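Local structure of Mgp-operon protein 3 (Mycoplasma pneumoniae, 6RJ1) at residues 70-81 against 136-145; 508-516 against 527-536. The protein is an extracellular adhesion protein that probably works with the adhesin P1 in attaching the bacterium to host cells, and may recognise sugars. All coordinates share one frame; numbering follows the deposited sequence.

Contact 1 (70-81 against 136-145); sequences TSSDQSNTNQNA and LPYVKQESQG
T70 opens the contact by laying its CG2 methyl against the backbone of S143, with CG2 3.4 Å from S143 N. The chain then turns around the S143 side chain. S143 OG lies 3.1 Å from S71 O. S143 CB rests near S72 O. Further on, T77 OG1 donates to Q74 O within the exposed loop. T77 O accepts from K140 NZ at 2.8 Å, and the amine lies in the carbonyl plane. K140 starts away from 70-81, but bends at chi2 (-120°) and chi4 bring the amine back beside the T77 methyl. N78 O sits at the edge of the Y138 ring, in its plane, and takes a weak bond from Y138 OH at 3.3 Å. Q79 O receives Q141 N at 3.1 Å. N80 is gripped through both ends of its amide. N80 OD1 accepts V139 N at 3.0 Å, the donor standing above the carbonyl plane, and also L82 N. N80 ND2 donates to P137 O at 2.9 Å, with that oxygen in the amide plane. These bonds fix the rotation of the amide. A81 N closes on V139 O at 2.8 Å, and A81 CB packs on V139 CG1 and Q141 CG. The backbone bonds at Q79 and A81 frame a single beta bridge between N80 and K140. Segment 70-81 leads into strand 82-84. The loop 136-145 continues from strand 125-135. P137 and V139 pack on W492 of strand 487-492. E142 forms a salt bridge with K159 of helix 157-163.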
loop_
_atom_site.group_PDB
_atom_site.type_symbol
_atom_site.label_atom_id
_atom_site.label_comp_id
_atom_site.label_asym_id
_atom_site.label_seq_id
_atom_site.Cartn_x
_atom_site.Cartn_y
_atom_site.Cartn_z
ATOM N N THR A 70 4.281 -30.043 -6.963
ATOM C CA THR A 70 3.325 -30.845 -6.198
ATOM C C THR A 70 3.326 -32.300 -6.781
ATOM O O THR A 70 2.441 -32.724 -7.533
ATOM C CB THR A 70 1.964 -30.125 -5.983
ATOM O OG1 THR A 70 1.305 -30.717 -4.871
ATOM C CG2 THR A 70 1.056 -30.051 -7.222
ATOM N N SER A 71 4.390 -33.036 -6.401
ATOM C CA SER A 71 4.695 -34.413 -6.799
ATOM C C SER A 71 3.707 -35.453 -6.250
ATOM O O SER A 71 3.064 -35.212 -5.222
ATOM C CB SER A 71 6.123 -34.773 -6.393
ATOM O OG SER A 71 6.320 -34.662 -4.991
ATOM N N SER A 72 3.610 -36.622 -6.946
ATOM C CA SER A 72 2.746 -37.778 -6.639
ATOM C C SER A 72 1.238 -37.419 -6.612
ATOM O O SER A 72 0.851 -36.393 -7.180
ATOM C CB SER A 72 3.194 -38.474 -5.351
ATOM O OG SER A 72 4.537 -38.923 -5.438
ATOM N N ASP A 73 0.389 -38.285 -6.003
ATOM C CA ASP A 73 -1.057 -38.067 -5.861
ATOM C C ASP A 73 -1.607 -38.696 -4.558
ATOM O O ASP A 73 -2.596 -39.439 -4.577
ATOM C CB ASP A 73 -1.842 -38.496 -7.121
ATOM C CG ASP A 73 -2.341 -37.317 -7.942
ATOM O OD1 ASP A 73 -3.324 -36.666 -7.516
ATOM O OD2 ASP A 73 -1.744 -37.040 -9.005
ATOM N N GLN A 74 -0.940 -38.364 -3.423
ATOM C CA GLN A 74 -1.240 -38.776 -2.044
ATOM C C GLN A 74 -0.340 -38.002 -1.065
ATOM O O GLN A 74 -0.712 -36.899 -0.662
ATOM C CB GLN A 74 -1.107 -40.302 -1.844
ATOM C CG GLN A 74 -2.445 -40.993 -1.594
ATOM C CD GLN A 74 -2.339 -42.492 -1.440
ATOM O OE1 GLN A 74 -1.448 -43.154 -1.988
ATOM N NE2 GLN A 74 -3.270 -43.069 -0.698
ATOM N N SER A 75 0.856 -38.564 -0.727
ATOM C CA SER A 75 1.879 -38.022 0.191
ATOM C C SER A 75 1.318 -37.774 1.619
ATOM O O SER A 75 0.561 -38.617 2.116
ATOM C CB SER A 75 2.557 -36.785 -0.406
ATOM O OG SER A 75 3.119 -37.054 -1.682
ATOM N N ASN A 76 1.699 -36.650 2.276
ATOM C CA ASN A 76 1.196 -36.268 3.601
ATOM C C ASN A 76 -0.172 -35.589 3.428
ATOM O O ASN A 76 -1.018 -35.670 4.322
ATOM C CB ASN A 76 2.178 -35.324 4.307
ATOM C CG ASN A 76 1.817 -35.018 5.745
ATOM O OD1 ASN A 76 0.958 -34.176 6.035
ATOM N ND2 ASN A 76 2.472 -35.692 6.679
ATOM N N THR A 77 -0.366 -34.914 2.264
ATOM C CA THR A 77 -1.559 -34.171 1.813
ATOM C C THR A 77 -1.940 -32.995 2.754
ATOM O O THR A 77 -2.833 -32.221 2.404
ATOM C CB THR A 77 -2.782 -35.093 1.513
ATOM O OG1 THR A 77 -2.393 -36.468 1.415
ATOM C CG2 THR A 77 -3.532 -34.678 0.250
ATOM N N ASN A 78 -1.263 -32.840 3.918
ATOM C CA ASN A 78 -1.550 -31.748 4.859
ATOM C C ASN A 78 -0.301 -30.904 5.213
ATOM O O ASN A 78 -0.250 -30.269 6.277
ATOM C CB ASN A 78 -2.270 -32.274 6.112
ATOM C CG ASN A 78 -3.751 -31.967 6.122
ATOM O OD1 ASN A 78 -4.589 -32.835 5.857
ATOM N ND2 ASN A 78 -4.111 -30.723 6.428
ATOM N N GLN A 79 0.683 -30.868 4.293
ATOM C CA GLN A 79 1.910 -30.101 4.472
ATOM C C GLN A 79 1.826 -28.740 3.769
ATOM O O GLN A 79 1.349 -28.649 2.632
ATOM C CB GLN A 79 3.129 -30.909 3.995
ATOM C CG GLN A 79 4.370 -30.721 4.866
ATOM C CD GLN A 79 4.432 -31.613 6.092
ATOM O OE1 GLN A 79 3.424 -31.936 6.735
ATOM N NE2 GLN A 79 5.639 -32.018 6.456
ATOM N N ASN A 80 2.281 -27.685 4.461
ATOM C CA ASN A 80 2.286 -26.318 3.946
ATOM C C ASN A 80 3.342 -26.177 2.847
ATOM O O ASN A 80 4.484 -26.603 3.037
ATOM C CB ASN A 80 2.533 -25.310 5.082
ATOM C CG ASN A 80 2.175 -23.866 4.782
ATOM O OD1 ASN A 80 1.897 -23.460 3.646
ATOM N ND2 ASN A 80 2.185 -23.043 5.812
ATOM N N ALA A 81 2.946 -25.599 1.695
ATOM C CA ALA A 81 3.815 -25.368 0.539
ATOM C C ALA A 81 4.845 -24.303 0.868
ATOM O O ALA A 81 5.933 -24.281 0.292
ATOM C CB ALA A 81 2.985 -24.938 -0.654
ATOM N N LEU A 136 4.519 -18.478 8.852
ATOM C CA LEU A 136 4.101 -18.326 7.465
ATOM C C LEU A 136 2.594 -18.665 7.329
ATOM O O LEU A 136 2.117 -19.563 8.039
ATOM C CB LEU A 136 4.890 -19.341 6.610
ATOM C CG LEU A 136 6.087 -18.899 5.746
ATOM C CD1 LEU A 136 6.108 -17.432 5.431
ATOM C CD2 LEU A 136 7.373 -19.427 6.276
ATOM N N PRO A 137 1.833 -18.018 6.403
ATOM C CA PRO A 137 0.418 -18.401 6.233
ATOM C C PRO A 137 0.300 -19.838 5.713
ATOM O O PRO A 137 1.293 -20.384 5.219
ATOM C CB PRO A 137 -0.106 -17.384 5.222
ATOM C CG PRO A 137 1.090 -16.947 4.473
ATOM C CD PRO A 137 2.221 -16.960 5.448
ATOM N N TYR A 138 -0.884 -20.464 5.848
ATOM C CA TYR A 138 -1.038 -21.833 5.375
ATOM C C TYR A 138 -1.578 -21.925 3.943
ATOM O O TYR A 138 -2.545 -21.254 3.585
ATOM C CB TYR A 138 -1.870 -22.681 6.349
ATOM C CG TYR A 138 -1.979 -24.139 5.948
ATOM C CD1 TYR A 138 -1.028 -25.071 6.359
ATOM C CD2 TYR A 138 -3.030 -24.589 5.157
ATOM C CE1 TYR A 138 -1.119 -26.413 5.982
ATOM C CE2 TYR A 138 -3.109 -25.918 4.745
ATOM C CZ TYR A 138 -2.163 -26.830 5.174
ATOM O OH TYR A 138 -2.272 -28.142 4.788
ATOM N N VAL A 139 -0.945 -22.794 3.142
ATOM C CA VAL A 139 -1.328 -23.128 1.771
ATOM C C VAL A 139 -0.935 -24.588 1.518
ATOM O O VAL A 139 0.243 -24.938 1.589
ATOM C CB VAL A 139 -0.872 -22.115 0.684
ATOM C CG1 VAL A 139 0.648 -21.977 0.606
ATOM C CG2 VAL A 139 -1.467 -22.459 -0.674
ATOM N N LYS A 140 -1.942 -25.450 1.327
ATOM C CA LYS A 140 -1.756 -26.892 1.184
ATOM C C LYS A 140 -1.156 -27.277 -0.164
ATOM O O LYS A 140 -1.674 -26.876 -1.207
ATOM C CB LYS A 140 -3.082 -27.632 1.486
ATOM C CG LYS A 140 -3.123 -29.133 1.183
ATOM C CD LYS A 140 -4.216 -29.434 0.142
ATOM C CE LYS A 140 -4.377 -30.897 -0.195
ATOM N NZ LYS A 140 -5.109 -31.638 0.868
ATOM N N GLN A 141 -0.049 -28.055 -0.124
ATOM C CA GLN A 141 0.635 -28.589 -1.305
ATOM C C GLN A 141 -0.321 -29.603 -1.906
ATOM O O GLN A 141 -0.756 -30.521 -1.206
ATOM C CB GLN A 141 1.967 -29.239 -0.918
ATOM C CG GLN A 141 3.118 -28.734 -1.764
ATOM C CD GLN A 141 4.410 -29.431 -1.453
ATOM O OE1 GLN A 141 4.936 -30.183 -2.278
ATOM N NE2 GLN A 141 4.967 -29.181 -0.269
ATOM N N GLU A 142 -0.723 -29.394 -3.162
ATOM C CA GLU A 142 -1.767 -30.187 -3.789
ATOM C C GLU A 142 -1.342 -31.621 -4.168
ATOM O O GLU A 142 -1.221 -32.434 -3.256
ATOM C CB GLU A 142 -2.393 -29.423 -4.957
ATOM C CG GLU A 142 -3.103 -28.185 -4.438
ATOM C CD GLU A 142 -4.310 -27.712 -5.213
ATOM O OE1 GLU A 142 -4.209 -27.574 -6.453
ATOM O OE2 GLU A 142 -5.351 -27.451 -4.571
ATOM N N SER A 143 -1.161 -31.931 -5.480
ATOM C CA SER A 143 -0.846 -33.219 -6.144
ATOM C C SER A 143 -1.861 -33.379 -7.284
ATOM O O SER A 143 -1.667 -34.204 -8.179
ATOM C CB SER A 143 -0.971 -34.416 -5.199
ATOM O OG SER A 143 0.128 -34.540 -4.310
ATOM N N GLN A 144 -2.943 -32.561 -7.231
ATOM C CA GLN A 144 -4.076 -32.506 -8.164
ATOM C C GLN A 144 -3.718 -31.744 -9.458
ATOM O O GLN A 144 -4.278 -30.679 -9.744
ATOM C CB GLN A 144 -5.314 -31.893 -7.464
ATOM C CG GLN A 144 -5.839 -32.711 -6.281
ATOM C CD GLN A 144 -6.098 -31.862 -5.057
ATOM O OE1 GLN A 144 -5.175 -31.426 -4.356
ATOM N NE2 GLN A 144 -7.367 -31.628 -4.762
ATOM N N GLY A 145 -2.784 -32.315 -10.220
ATOM C CA GLY A 145 -2.297 -31.766 -11.483
ATOM C C GLY A 145 -1.123 -32.536 -12.052
ATOM O O GLY A 145 -1.054 -33.763 -11.936
#

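Contact 2 (508-516 against 527-536); sequences FVENQLGFK and NLKAQGLTQP
L513 and K529 fill the tight part of this contact with their hydrocarbon chains. L513 CD2 reaches P536 CD at 3.8 Å, the two side chains sliding past each other in opposite directions. The same methyl meets L528 CD1 at 4.1 Å, while L513 CD1 lies against the T534 backbone. A559 of strand 549-563 also touches L513 and P536. K529 runs extended alongside 510-514, its CG against E510 O and its CD against both E510 O and G514 O. N527 joins the buried part through its amide. CG sits between the backbone N and carbonyl carbon (chi1 69°), which places the amide against G514 and F515. N527 ND2 donates to F515 O at 3.0 Å, with the acceptor in the amide plane, and also binds I650 O. N527 OD1 accepts A530 N at 2.9 Å, an Asx motif; a type I turn follows from K529 to G532. E510 OE2 accepts the buried T534 OG1 at 2.9 Å on its anti lone pair, the one turned away from the other carboxylate oxygen.

The other side is more open. K529 NZ donates to N511 OD1 at 3.0 Å from above the carbonyl plane, and to a water at 3.1 Å that also bonds N511 O. K516 is exposed, and only its chain leans on the loop, with CD 3.4 Å from K529 O.

Leucine and proline contacts therefore form the inner side, and an amide holds the chain at G514 and F515. Across the two segments the charged ends of K529 and E510 meet neutral partners, so these polar ends are held by hydrogen bonds and not by a salt bridge.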
loop_
_atom_site.group_PDB
_atom_site.type_symbol
_atom_site.label_atom_id
_atom_site.label_comp_id
_atom_site.label_asym_id
_atom_site.label_seq_id
_atom_site.Cartn_x
_atom_site.Cartn_y
_atom_site.Cartn_z
ATOM N N PHE A 508 -16.132 -4.377 -9.214
ATOM C CA PHE A 508 -15.118 -3.692 -10.014
ATOM C C PHE A 508 -13.714 -4.242 -9.763
ATOM O O PHE A 508 -13.011 -4.549 -10.721
ATOM C CB PHE A 508 -15.144 -2.177 -9.751
ATOM C CG PHE A 508 -16.013 -1.414 -10.716
ATOM C CD1 PHE A 508 -15.563 -1.113 -11.995
ATOM C CD2 PHE A 508 -17.290 -1.000 -10.350
ATOM C CE1 PHE A 508 -16.367 -0.408 -12.887
ATOM C CE2 PHE A 508 -18.106 -0.314 -11.257
ATOM C CZ PHE A 508 -17.647 -0.044 -12.524
ATOM N N VAL A 509 -13.329 -4.391 -8.487
ATOM C CA VAL A 509 -12.011 -4.882 -8.078
ATOM C C VAL A 509 -11.864 -6.352 -8.452
ATOM O O VAL A 509 -10.898 -6.715 -9.129
ATOM C CB VAL A 509 -11.728 -4.619 -6.569
ATOM C CG1 VAL A 509 -10.377 -5.188 -6.135
ATOM C CG2 VAL A 509 -11.815 -3.127 -6.243
ATOM N N GLU A 510 -12.847 -7.182 -8.038
ATOM C CA GLU A 510 -12.881 -8.631 -8.247
ATOM C C GLU A 510 -12.964 -9.055 -9.702
ATOM O O GLU A 510 -12.392 -10.088 -10.049
ATOM C CB GLU A 510 -14.002 -9.279 -7.432
ATOM C CG GLU A 510 -13.708 -9.354 -5.937
ATOM C CD GLU A 510 -14.743 -10.066 -5.084
ATOM O OE1 GLU A 510 -15.886 -10.272 -5.558
ATOM O OE2 GLU A 510 -14.407 -10.418 -3.931
ATOM N N ASN A 511 -13.669 -8.292 -10.550
ATOM C CA ASN A 511 -13.798 -8.642 -11.966
ATOM C C ASN A 511 -12.488 -8.479 -12.713
ATOM O O ASN A 511 -12.215 -9.225 -13.649
ATOM C CB ASN A 511 -14.942 -7.881 -12.647
ATOM C CG ASN A 511 -16.308 -8.306 -12.186
ATOM O OD1 ASN A 511 -16.471 -9.275 -11.425
ATOM N ND2 ASN A 511 -17.327 -7.576 -12.620
ATOM N N GLN A 512 -11.655 -7.537 -12.271
ATOM C CA GLN A 512 -10.365 -7.306 -12.902
ATOM C C GLN A 512 -9.291 -8.282 -12.392
ATOM O O GLN A 512 -8.212 -8.326 -12.975
ATOM C CB GLN A 512 -9.941 -5.829 -12.783
ATOM C CG GLN A 512 -9.299 -5.327 -14.064
ATOM C CD GLN A 512 -9.258 -3.831 -14.188
ATOM O OE1 GLN A 512 -8.185 -3.239 -14.313
ATOM N NE2 GLN A 512 -10.423 -3.191 -14.203
ATOM N N LEU A 513 -9.607 -9.109 -11.356
ATOM C CA LEU A 513 -8.673 -10.086 -10.790
ATOM C C LEU A 513 -8.316 -11.174 -11.780
ATOM O O LEU A 513 -7.219 -11.722 -11.725
ATOM C CB LEU A 513 -9.194 -10.707 -9.477
ATOM C CG LEU A 513 -9.237 -9.817 -8.214
ATOM C CD1 LEU A 513 -9.966 -10.514 -7.084
ATOM C CD2 LEU A 513 -7.844 -9.445 -7.730
ATOM N N GLY A 514 -9.239 -11.480 -12.681
ATOM C CA GLY A 514 -9.030 -12.499 -13.696
ATOM C C GLY A 514 -10.298 -12.972 -14.364
ATOM O O GLY A 514 -11.377 -12.409 -14.151
ATOM N N PHE A 515 -10.161 -14.026 -15.170
ATOM C CA PHE A 515 -11.248 -14.624 -15.931
ATOM C C PHE A 515 -11.910 -15.807 -15.223
ATOM O O PHE A 515 -11.244 -16.730 -14.745
ATOM C CB PHE A 515 -10.758 -15.013 -17.336
ATOM C CG PHE A 515 -11.764 -15.701 -18.221
ATOM C CD1 PHE A 515 -12.714 -14.968 -18.926
ATOM C CD2 PHE A 515 -11.740 -17.082 -18.381
ATOM C CE1 PHE A 515 -13.639 -15.606 -19.754
ATOM C CE2 PHE A 515 -12.667 -17.721 -19.212
ATOM C CZ PHE A 515 -13.600 -16.976 -19.904
ATOM N N LYS A 516 -13.237 -15.780 -15.212
ATOM C CA LYS A 516 -14.077 -16.816 -14.640
ATOM C C LYS A 516 -15.266 -17.065 -15.583
ATOM O O LYS A 516 -15.907 -16.112 -16.047
ATOM C CB LYS A 516 -14.549 -16.397 -13.239
ATOM C CG LYS A 516 -15.192 -17.516 -12.453
ATOM C CD LYS A 516 -15.606 -17.047 -11.067
ATOM C CE LYS A 516 -15.730 -18.219 -10.115
ATOM N NZ LYS A 516 -16.908 -19.082 -10.399
ATOM N N ASN A 527 -5.899 -17.648 -11.995
ATOM C CA ASN A 527 -6.204 -16.327 -11.401
ATOM C C ASN A 527 -7.134 -16.395 -10.179
ATOM O O ASN A 527 -7.970 -17.304 -10.100
ATOM C CB ASN A 527 -6.801 -15.387 -12.441
ATOM C CG ASN A 527 -8.191 -15.778 -12.894
ATOM O OD1 ASN A 527 -9.188 -15.565 -12.193
ATOM N ND2 ASN A 527 -8.293 -16.339 -14.082
ATOM N N LEU A 528 -7.024 -15.403 -9.268
ATOM C CA LEU A 528 -7.802 -15.304 -8.031
ATOM C C LEU A 528 -9.326 -15.377 -8.193
ATOM O O LEU A 528 -9.980 -15.994 -7.342
ATOM C CB LEU A 528 -7.437 -14.041 -7.253
ATOM C CG LEU A 528 -6.036 -14.003 -6.644
ATOM C CD1 LEU A 528 -5.462 -12.629 -6.721
ATOM C CD2 LEU A 528 -6.021 -14.518 -5.232
ATOM N N LYS A 529 -9.899 -14.758 -9.252
ATOM C CA LYS A 529 -11.357 -14.781 -9.458
ATOM C C LYS A 529 -11.883 -16.195 -9.699
ATOM O O LYS A 529 -12.890 -16.593 -9.091
ATOM C CB LYS A 529 -11.806 -13.830 -10.576
ATOM C CG LYS A 529 -13.266 -13.421 -10.435
ATOM C CD LYS A 529 -13.834 -12.853 -11.707
ATOM C CE LYS A 529 -15.270 -12.470 -11.504
ATOM N NZ LYS A 529 -15.875 -11.934 -12.744
ATOM N N ALA A 530 -11.178 -16.958 -10.557
ATOM C CA ALA A 530 -11.501 -18.344 -10.901
ATOM C C ALA A 530 -11.409 -19.251 -9.672
ATOM O O ALA A 530 -12.132 -20.248 -9.602
ATOM C CB ALA A 530 -10.558 -18.843 -11.983
ATOM N N GLN A 531 -10.534 -18.897 -8.698
ATOM C CA GLN A 531 -10.337 -19.673 -7.466
ATOM C C GLN A 531 -11.283 -19.248 -6.327
ATOM O O GLN A 531 -11.266 -19.847 -5.246
ATOM C CB GLN A 531 -8.862 -19.640 -7.020
ATOM C CG GLN A 531 -7.851 -19.964 -8.125
ATOM C CD GLN A 531 -8.144 -21.232 -8.885
ATOM O OE1 GLN A 531 -8.279 -22.312 -8.308
ATOM N NE2 GLN A 531 -8.253 -21.120 -10.203
ATOM N N GLY A 532 -12.109 -18.238 -6.592
ATOM C CA GLY A 532 -13.087 -17.716 -5.647
ATOM C C GLY A 532 -12.463 -16.913 -4.531
ATOM O O GLY A 532 -13.021 -16.837 -3.436
ATOM N N LEU A 533 -11.299 -16.320 -4.794
ATOM C CA LEU A 533 -10.587 -15.504 -3.821
ATOM C C LEU A 533 -10.808 -14.010 -4.101
ATOM O O LEU A 533 -11.328 -13.654 -5.163
ATOM C CB LEU A 533 -9.101 -15.891 -3.771
ATOM C CG LEU A 533 -8.809 -17.357 -3.368
ATOM C CD1 LEU A 533 -7.433 -17.776 -3.792
ATOM C CD2 LEU A 533 -9.010 -17.605 -1.871
ATOM N N THR A 534 -10.495 -13.145 -3.126
ATOM C CA THR A 534 -10.718 -11.710 -3.267
ATOM C C THR A 534 -9.362 -10.978 -3.418
ATOM O O THR A 534 -8.354 -11.621 -3.755
ATOM C CB THR A 534 -11.654 -11.193 -2.137
ATOM O OG1 THR A 534 -12.036 -9.843 -2.408
ATOM C CG2 THR A 534 -11.050 -11.312 -0.723
ATOM N N GLN A 535 -9.357 -9.634 -3.214
ATOM C CA GLN A 535 -8.181 -8.776 -3.328
ATOM C C GLN A 535 -7.003 -9.343 -2.507
ATOM O O GLN A 535 -7.146 -9.572 -1.306
ATOM C CB GLN A 535 -8.525 -7.298 -2.998
ATOM C CG GLN A 535 -7.353 -6.302 -3.019
ATOM C CD GLN A 535 -6.609 -6.185 -4.315
ATOM O OE1 GLN A 535 -7.181 -6.263 -5.412
ATOM N NE2 GLN A 535 -5.310 -5.963 -4.215
ATOM N N PRO A 536 -5.868 -9.655 -3.177
ATOM C CA PRO A 536 -4.755 -10.306 -2.478
ATOM C C PRO A 536 -3.734 -9.416 -1.770
ATOM O O PRO A 536 -3.044 -9.905 -0.888
ATOM C CB PRO A 536 -4.062 -11.050 -3.616
ATOM C CG PRO A 536 -4.194 -10.099 -4.759
ATOM C CD PRO A 536 -5.580 -9.530 -4.622
HETATM O O HOH W 1 -13.831 -11.148 -15.007
#

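Overall arrangement
From the N terminus, contact 1 comes first. It brings the loop before strand 82-84 against the loop after strand 125-135, and encloses 54 residues that include strands 82-84, 114-121 and 125-135. The chain then passes through helix 157-163 and strand 487-492 before helix 503-511 opens contact 2, which closes a short loop of ten residues ahead of strand 538-546. The two contacts follow in series and neither nest nor cross. The centres of contact 1 and contact 2 are about 23 Å apart. The nearest atoms of contact 1 and contact 2 are about 7 Å apart, without touching. Helix 157-163 links them: T70, A81, V139 and E142 touch it in contact 1, and L528, Q531 and L533 in contact 2.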